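Mucus binding protein (Lactobacillus reuteri, PDB 3I57) probably attaches the bacterium to mucus from its cell wall through repeats such as this type 2 repeat, which also has immunoglobulin-binding activity. Local coordinates at residues K94-A105 with D170-Y181; K109-Q117 with A147-G155. One frame throughout, in Å; residues are numbered along the deposited sequence.

Overall arrangement
Both contacts belong to the Muc B2-like, C-terminal half of this elongated repeat, with its beta-grasp fold, and lie away from the calcium site. Interaction 1 is the more deeply set of the two: strand 93-104 pairs in parallel with strand 176-183, burying 1005 Å² with one face turned into the domain and the other largely polar. Interaction 2 is a surface contact of 346 Å² in which residues 109-117, partly on the strand flanking 93-104, meet the loop-like segment 147-155. Its centre lies about 11 Å from that of interaction 1. A ladder of main-chain bonds dominates the first contact, whereas apolar side chains, from alanine to isoleucine, and one glutamine carry the second.

Interaction 1 (K94-A105 with D170-Y181); sequences KTLTETVHYKYA and DAEQGPTLTVIY
Val179 fills the hollow of the inner face between Val100 and Tyr102. Its CG2 lies 3.7 Å from Val100 CG1 and its CB 3.6 Å from Tyr102 CD1, while CG1, anti to the backbone N (chi1 165°), meets the tyrosine ring at its edge. Flanking it, Leu177 lies alongside Val100, and the ring of Tyr181 reaches Tyr102 CB with CE1. On the other face, Thr176 CG2 reaches His101 NE2 (3.4 Å), an imidazole held through ND1 by Asp113, and Thr178 CG2 presses on Lys103 CD (3.6 Å). Gly174 fits where a side chain would collide with Thr97 O, which lies only 3.2 Å from its CA. Beside it, the Pro175 ring crosses the aliphatic part of Glu98. Six main-chain bonds, from Thr99 N to Pro175 O through Tyr181 N to Lys103 O, join the strands in parallel, as the first and last strands of a beta-grasp fold are. Before the ladder begins, a water bridges Thr97 N and Gly174 N, and Lys94 NZ meets Ala171 O (2.7 Å) from above the carbonyl plane. Main-chain bonds thus fix the parallel register, apolar side chains close the inner face, and water and Lys94 replace direct pairing at the diverging end.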
# COMPACT_ATOMS: atom_id res chain seq x y z
N LYS A 94 -6.35 -11.20 0.52
CA LYS A 94 -5.78 -12.39 -0.11
C LYS A 94 -6.68 -13.57 0.19
O LYS A 94 -7.30 -13.63 1.25
CB LYS A 94 -4.31 -12.61 0.30
CG LYS A 94 -4.02 -13.74 1.28
CD LYS A 94 -2.53 -13.86 1.53
CE LYS A 94 -2.26 -13.87 3.02
NZ LYS A 94 -0.87 -14.27 3.32
N THR A 95 -6.76 -14.50 -0.76
CA THR A 95 -7.61 -15.68 -0.59
C THR A 95 -6.74 -16.93 -0.71
O THR A 95 -5.96 -17.08 -1.66
CB THR A 95 -8.76 -15.66 -1.61
OG1 THR A 95 -9.58 -14.50 -1.38
CG2 THR A 95 -9.62 -16.94 -1.52
N LEU A 96 -6.81 -17.80 0.30
CA LEU A 96 -6.06 -19.05 0.28
C LEU A 96 -7.03 -20.23 0.09
O LEU A 96 -8.19 -20.15 0.48
CB LEU A 96 -5.31 -19.27 1.59
CG LEU A 96 -4.35 -18.18 2.06
CD1 LEU A 96 -3.59 -18.69 3.30
CD2 LEU A 96 -3.36 -17.87 0.95
N THR A 97 -6.51 -21.32 -0.47
CA THR A 97 -7.34 -22.46 -0.79
C THR A 97 -6.83 -23.72 -0.09
O THR A 97 -5.63 -24.04 -0.14
CB THR A 97 -7.37 -22.73 -2.32
OG1 THR A 97 -7.95 -21.60 -2.98
CG2 THR A 97 -8.19 -23.98 -2.67
N GLU A 98 -7.74 -24.43 0.58
CA GLU A 98 -7.39 -25.71 1.17
C GLU A 98 -7.80 -26.78 0.16
O GLU A 98 -8.88 -26.71 -0.41
CB GLU A 98 -8.15 -25.90 2.49
CG GLU A 98 -8.24 -27.38 2.87
CD GLU A 98 -9.06 -27.60 4.13
OE1 GLU A 98 -10.21 -27.09 4.16
OE2 GLU A 98 -8.56 -28.29 5.06
N THR A 99 -6.92 -27.77 -0.08
CA THR A 99 -7.22 -28.86 -1.03
C THR A 99 -7.09 -30.18 -0.31
O THR A 99 -6.05 -30.45 0.31
CB THR A 99 -6.22 -28.87 -2.20
OG1 THR A 99 -6.29 -27.63 -2.88
CG2 THR A 99 -6.56 -29.98 -3.20
N VAL A 100 -8.14 -30.99 -0.38
CA VAL A 100 -8.13 -32.33 0.18
C VAL A 100 -8.26 -33.36 -0.92
O VAL A 100 -9.23 -33.35 -1.70
CB VAL A 100 -9.27 -32.53 1.17
CG1 VAL A 100 -9.19 -33.97 1.77
CG2 VAL A 100 -9.24 -31.44 2.26
N HIS A 101 -7.25 -34.22 -1.00
CA HIS A 101 -7.24 -35.35 -1.91
C HIS A 101 -7.83 -36.57 -1.21
O HIS A 101 -7.77 -36.70 0.02
CB HIS A 101 -5.80 -35.68 -2.33
CG HIS A 101 -5.07 -34.55 -2.99
ND1 HIS A 101 -5.56 -33.89 -4.10
CD2 HIS A 101 -3.86 -34.00 -2.73
CE1 HIS A 101 -4.68 -32.98 -4.49
NE2 HIS A 101 -3.65 -33.01 -3.66
N TYR A 102 -8.36 -37.50 -2.02
CA TYR A 102 -8.97 -38.73 -1.49
C TYR A 102 -8.38 -39.90 -2.25
O TYR A 102 -8.53 -39.99 -3.47
CB TYR A 102 -10.50 -38.73 -1.60
CG TYR A 102 -11.14 -37.57 -0.88
CD1 TYR A 102 -11.18 -37.52 0.52
CD2 TYR A 102 -11.64 -36.49 -1.60
CE1 TYR A 102 -11.74 -36.43 1.18
CE2 TYR A 102 -12.18 -35.40 -0.97
CZ TYR A 102 -12.25 -35.36 0.41
OH TYR A 102 -12.79 -34.24 1.00
N LYS A 103 -7.69 -40.77 -1.52
CA LYS A 103 -6.89 -41.84 -2.14
C LYS A 103 -7.02 -43.16 -1.42
O LYS A 103 -7.35 -43.21 -0.24
CB LYS A 103 -5.40 -41.44 -2.16
CG LYS A 103 -5.09 -40.16 -2.98
CD LYS A 103 -3.61 -39.76 -2.91
CE LYS A 103 -3.28 -38.54 -3.78
NZ LYS A 103 -1.79 -38.33 -3.93
N TYR A 104 -6.72 -44.25 -2.12
CA TYR A 104 -6.59 -45.53 -1.45
C TYR A 104 -5.12 -45.63 -0.99
O TYR A 104 -4.36 -44.71 -1.25
CB TYR A 104 -7.01 -46.66 -2.41
CG TYR A 104 -8.47 -46.62 -2.79
CD1 TYR A 104 -9.44 -47.03 -1.90
CD2 TYR A 104 -8.88 -46.18 -4.06
CE1 TYR A 104 -10.76 -47.00 -2.23
CE2 TYR A 104 -10.21 -46.15 -4.40
CZ TYR A 104 -11.15 -46.58 -3.49
OH TYR A 104 -12.49 -46.55 -3.78
N ALA A 105 -4.72 -46.70 -0.31
CA ALA A 105 -3.34 -46.79 0.22
C ALA A 105 -2.20 -46.72 -0.80
O ALA A 105 -1.09 -46.31 -0.46
CB ALA A 105 -3.18 -48.02 1.09
N ASP A 170 0.13 -15.31 7.69
CA ASP A 170 1.44 -15.32 7.02
C ASP A 170 1.57 -16.37 5.93
O ASP A 170 2.56 -16.38 5.18
CB ASP A 170 2.62 -15.40 8.01
CG ASP A 170 2.59 -16.66 8.90
OD1 ASP A 170 1.61 -17.42 8.90
OD2 ASP A 170 3.58 -16.88 9.59
N ALA A 171 0.58 -17.25 5.79
CA ALA A 171 0.68 -18.31 4.79
C ALA A 171 0.48 -17.77 3.38
O ALA A 171 -0.38 -16.90 3.17
CB ALA A 171 -0.33 -19.45 5.05
N GLU A 172 1.28 -18.27 2.45
CA GLU A 172 1.14 -17.87 1.06
C GLU A 172 0.22 -18.84 0.31
O GLU A 172 -0.32 -18.50 -0.73
CB GLU A 172 2.50 -17.76 0.39
CG GLU A 172 2.45 -17.11 -1.01
CD GLU A 172 1.97 -15.65 -0.99
OE1 GLU A 172 1.90 -15.04 0.11
OE2 GLU A 172 1.68 -15.11 -2.09
N GLN A 173 0.06 -20.06 0.82
CA GLN A 173 -0.94 -20.96 0.23
C GLN A 173 -1.62 -21.70 1.35
O GLN A 173 -1.04 -21.85 2.43
CB GLN A 173 -0.28 -21.95 -0.72
CG GLN A 173 0.72 -22.87 -0.02
CD GLN A 173 1.70 -23.49 -1.00
OE1 GLN A 173 2.49 -22.78 -1.63
NE2 GLN A 173 1.65 -24.83 -1.15
N GLY A 174 -2.84 -22.14 1.09
CA GLY A 174 -3.58 -22.96 2.06
C GLY A 174 -3.04 -24.38 2.08
O GLY A 174 -2.13 -24.70 1.32
N PRO A 175 -3.57 -25.23 2.97
CA PRO A 175 -2.97 -26.57 3.12
C PRO A 175 -3.44 -27.51 2.03
O PRO A 175 -4.55 -27.36 1.54
CB PRO A 175 -3.55 -27.05 4.45
CG PRO A 175 -4.90 -26.40 4.53
CD PRO A 175 -4.67 -25.00 3.92
N THR A 176 -2.63 -28.51 1.71
CA THR A 176 -3.06 -29.56 0.79
C THR A 176 -2.78 -30.87 1.50
O THR A 176 -1.65 -31.07 1.98
CB THR A 176 -2.28 -29.50 -0.53
OG1 THR A 176 -2.64 -28.30 -1.24
CG2 THR A 176 -2.66 -30.70 -1.39
N LEU A 177 -3.78 -31.73 1.62
CA LEU A 177 -3.62 -32.92 2.46
C LEU A 177 -4.39 -34.05 1.85
O LEU A 177 -5.18 -33.83 0.97
CB LEU A 177 -4.09 -32.64 3.89
CG LEU A 177 -5.57 -32.32 4.09
CD1 LEU A 177 -6.36 -33.54 4.54
CD2 LEU A 177 -5.74 -31.19 5.13
N THR A 178 -4.10 -35.27 2.29
CA THR A 178 -4.73 -36.45 1.72
C THR A 178 -5.43 -37.26 2.79
O THR A 178 -4.84 -37.57 3.82
CB THR A 178 -3.68 -37.37 1.05
OG1 THR A 178 -2.99 -36.64 0.03
CG2 THR A 178 -4.39 -38.58 0.40
N VAL A 179 -6.68 -37.57 2.54
CA VAL A 179 -7.48 -38.52 3.30
C VAL A 179 -7.30 -39.88 2.59
O VAL A 179 -7.37 -39.94 1.36
CB VAL A 179 -8.94 -38.04 3.30
CG1 VAL A 179 -9.92 -39.13 3.76
CG2 VAL A 179 -9.09 -36.79 4.23
N ILE A 180 -7.05 -40.94 3.36
CA ILE A 180 -6.76 -42.29 2.82
C ILE A 180 -7.91 -43.22 3.20
O ILE A 180 -8.38 -43.17 4.34
CB ILE A 180 -5.47 -42.88 3.46
CG1 ILE A 180 -4.24 -42.12 2.99
CG2 ILE A 180 -5.32 -44.38 3.11
CD1 ILE A 180 -2.97 -42.55 3.65
N TYR A 181 -8.38 -44.03 2.25
CA TYR A 181 -9.49 -44.94 2.48
C TYR A 181 -8.97 -46.35 2.65
O TYR A 181 -8.21 -46.86 1.82
CB TYR A 181 -10.52 -44.92 1.32
CG TYR A 181 -11.42 -43.72 1.36
CD1 TYR A 181 -10.99 -42.49 0.85
CD2 TYR A 181 -12.66 -43.78 1.96
CE1 TYR A 181 -11.79 -41.38 0.91
CE2 TYR A 181 -13.48 -42.68 2.02
CZ TYR A 181 -13.03 -41.47 1.51
OH TYR A 181 -13.85 -40.38 1.60
O HOH W 1 0.64 -12.62 1.50
O HOH W 2 -4.38 -26.12 -1.51
O HOH W 3 -3.80 -21.54 -1.51

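Interaction 2 (K109-Q117 with A147-G155); sequences KAAEDQTAQ and ALTSPTIAG
The backbones of Ala110 to Ala116 and Leu148 to Ile153 run in nearly opposite directions, 166° apart, but even the CA atoms of Gln114 and Leu148 stay 7.2 Å from each other, so side chains make the contact. Residues 109-117 turn a corner at Ala111, and the two halves offer different surfaces. Before and at the corner two alanine methyls, with the carbonyl of Ala110, form the surface. Ile153, extended beyond CB (chi2 -175°), brings its CD1 over Ala110, 3.9 Å from Ala110 CB and 3.6 Å from Ala110 O. Next to it the CB of Ala111 meets the ring of Pro151 at CG, 3.6 Å away. Beyond the corner, the Gln114 and Leu148 side chains run alongside one another, each pointing towards the other's backbone. Leu148 CD1 rests 4.1 Å from Gln114 CB, and its second methyl, CD2, reaches Ala116 CB at 4.2 Å. The extended glutamine carries its amide towards the Thr149 carbonyl and Pro151 CD; the amide is probably modelled the wrong way round, and once flipped its nitrogen may donate to Thr149 O. With an alanine in place of Gln114, the flank of Leu148 along the glutamine's outer chain would probably be uncovered and the Thr149 carbonyl would lose a possible amide partner. No helix borders the contact. On one flank, main-chain bonds tie Ala110, Gln114 and Ala116 to strand 93-104; on the other, Leu148 pairs with Val163 of strand 162-168. Between them Tyr181, from strand 176-183, packs on Ala110 and Ile153 and hydrogen-bonds through OH to Pro151 O, so that the loop after strand 148-149 is joined to the main sheet.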
# COMPACT_ATOMS: atom_id res chain seq x y z
N LYS A 109 -6.56 -42.92 -6.87
CA LYS A 109 -7.59 -41.95 -6.53
C LYS A 109 -8.90 -42.60 -6.10
O LYS A 109 -9.41 -43.51 -6.76
CB LYS A 109 -7.85 -41.06 -7.73
CG LYS A 109 -8.82 -39.94 -7.42
CD LYS A 109 -9.01 -39.08 -8.63
CE LYS A 109 -9.03 -37.61 -8.26
NZ LYS A 109 -9.19 -36.83 -9.52
N ALA A 110 -9.46 -42.11 -5.00
CA ALA A 110 -10.71 -42.65 -4.47
C ALA A 110 -11.93 -41.77 -4.76
O ALA A 110 -13.03 -42.27 -4.94
CB ALA A 110 -10.58 -42.89 -2.97
N ALA A 111 -11.73 -40.46 -4.80
CA ALA A 111 -12.81 -39.50 -5.03
C ALA A 111 -12.19 -38.21 -5.51
O ALA A 111 -10.98 -38.04 -5.41
CB ALA A 111 -13.60 -39.26 -3.74
N GLU A 112 -13.00 -37.30 -6.04
CA GLU A 112 -12.45 -36.02 -6.51
C GLU A 112 -12.12 -35.13 -5.33
O GLU A 112 -12.79 -35.18 -4.31
CB GLU A 112 -13.43 -35.31 -7.45
CG GLU A 112 -13.84 -36.12 -8.71
CD GLU A 112 -12.65 -36.77 -9.41
OE1 GLU A 112 -11.70 -36.04 -9.75
OE2 GLU A 112 -12.67 -38.00 -9.63
N ASP A 113 -11.08 -34.32 -5.49
CA ASP A 113 -10.66 -33.34 -4.51
C ASP A 113 -11.85 -32.48 -4.07
O ASP A 113 -12.75 -32.21 -4.87
CB ASP A 113 -9.66 -32.37 -5.14
CG ASP A 113 -8.29 -32.98 -5.39
OD1 ASP A 113 -8.04 -34.15 -5.02
OD2 ASP A 113 -7.44 -32.22 -5.95
N GLN A 114 -11.84 -32.05 -2.81
CA GLN A 114 -12.70 -30.96 -2.36
C GLN A 114 -11.80 -29.82 -1.94
O GLN A 114 -10.68 -30.04 -1.49
CB GLN A 114 -13.54 -31.39 -1.17
CG GLN A 114 -14.69 -32.27 -1.56
CD GLN A 114 -15.56 -32.62 -0.38
OE1 GLN A 114 -15.67 -33.79 -0.02
NE2 GLN A 114 -16.19 -31.62 0.22
N THR A 115 -12.29 -28.60 -2.11
CA THR A 115 -11.53 -27.42 -1.75
C THR A 115 -12.36 -26.49 -0.92
O THR A 115 -13.58 -26.58 -0.92
CB THR A 115 -11.04 -26.65 -2.97
OG1 THR A 115 -12.14 -26.27 -3.82
CG2 THR A 115 -10.03 -27.51 -3.75
N ALA A 116 -11.69 -25.58 -0.23
CA ALA A 116 -12.36 -24.53 0.52
C ALA A 116 -11.43 -23.34 0.55
O ALA A 116 -10.22 -23.49 0.35
CB ALA A 116 -12.66 -24.98 1.91
N GLN A 117 -11.99 -22.17 0.83
CA GLN A 117 -11.22 -20.95 0.75
C GLN A 117 -11.39 -20.09 1.98
O GLN A 117 -12.44 -20.12 2.63
CB GLN A 117 -11.59 -20.17 -0.51
CG GLN A 117 -11.12 -20.84 -1.81
CD GLN A 117 -11.18 -19.89 -2.98
OE1 GLN A 117 -12.09 -19.07 -3.08
NE2 GLN A 117 -10.22 -19.99 -3.88
N ALA A 147 -15.74 -26.87 7.12
CA ALA A 147 -15.51 -28.32 7.26
C ALA A 147 -15.79 -29.08 5.98
O ALA A 147 -16.82 -28.88 5.32
CB ALA A 147 -16.34 -28.90 8.43
N LEU A 148 -14.88 -29.97 5.62
CA LEU A 148 -15.05 -30.79 4.43
C LEU A 148 -15.30 -32.24 4.82
O LEU A 148 -14.49 -32.86 5.47
CB LEU A 148 -13.81 -30.70 3.54
CG LEU A 148 -13.46 -29.28 3.10
CD1 LEU A 148 -12.28 -29.28 2.13
CD2 LEU A 148 -14.68 -28.59 2.46
N THR A 149 -16.46 -32.75 4.43
CA THR A 149 -16.83 -34.11 4.80
C THR A 149 -16.31 -35.05 3.74
O THR A 149 -16.59 -34.89 2.55
CB THR A 149 -18.34 -34.28 4.92
OG1 THR A 149 -18.85 -33.34 5.88
CG2 THR A 149 -18.69 -35.71 5.38
N SER A 150 -15.53 -36.02 4.18
CA SER A 150 -15.01 -37.01 3.25
C SER A 150 -16.19 -37.86 2.75
O SER A 150 -17.10 -38.20 3.52
CB SER A 150 -13.95 -37.88 3.93
OG SER A 150 -12.87 -37.07 4.41
N PRO A 151 -16.19 -38.17 1.45
CA PRO A 151 -17.29 -38.96 0.90
C PRO A 151 -17.35 -40.36 1.47
O PRO A 151 -16.33 -40.93 1.88
CB PRO A 151 -16.97 -39.03 -0.60
CG PRO A 151 -15.53 -38.58 -0.75
CD PRO A 151 -15.29 -37.64 0.41
N THR A 152 -18.54 -40.93 1.44
CA THR A 152 -18.74 -42.32 1.85
C THR A 152 -18.55 -43.23 0.65
O THR A 152 -19.17 -43.04 -0.39
CB THR A 152 -20.13 -42.51 2.43
OG1 THR A 152 -20.23 -41.72 3.61
CG2 THR A 152 -20.42 -44.00 2.74
N ILE A 153 -17.64 -44.18 0.78
CA ILE A 153 -17.36 -45.12 -0.28
C ILE A 153 -17.62 -46.53 0.27
O ILE A 153 -16.96 -46.96 1.22
CB ILE A 153 -15.90 -44.96 -0.77
CG1 ILE A 153 -15.63 -43.50 -1.13
CG2 ILE A 153 -15.60 -45.86 -1.99
CD1 ILE A 153 -14.27 -43.24 -1.75
N ALA A 154 -18.61 -47.22 -0.29
CA ALA A 154 -18.98 -48.54 0.23
C ALA A 154 -17.76 -49.43 0.36
O ALA A 154 -16.96 -49.55 -0.57
CB ALA A 154 -20.04 -49.21 -0.68
N GLY A 155 -17.61 -50.05 1.52
CA GLY A 155 -16.57 -51.02 1.73
C GLY A 155 -15.30 -50.42 2.29
O GLY A 155 -14.33 -51.14 2.52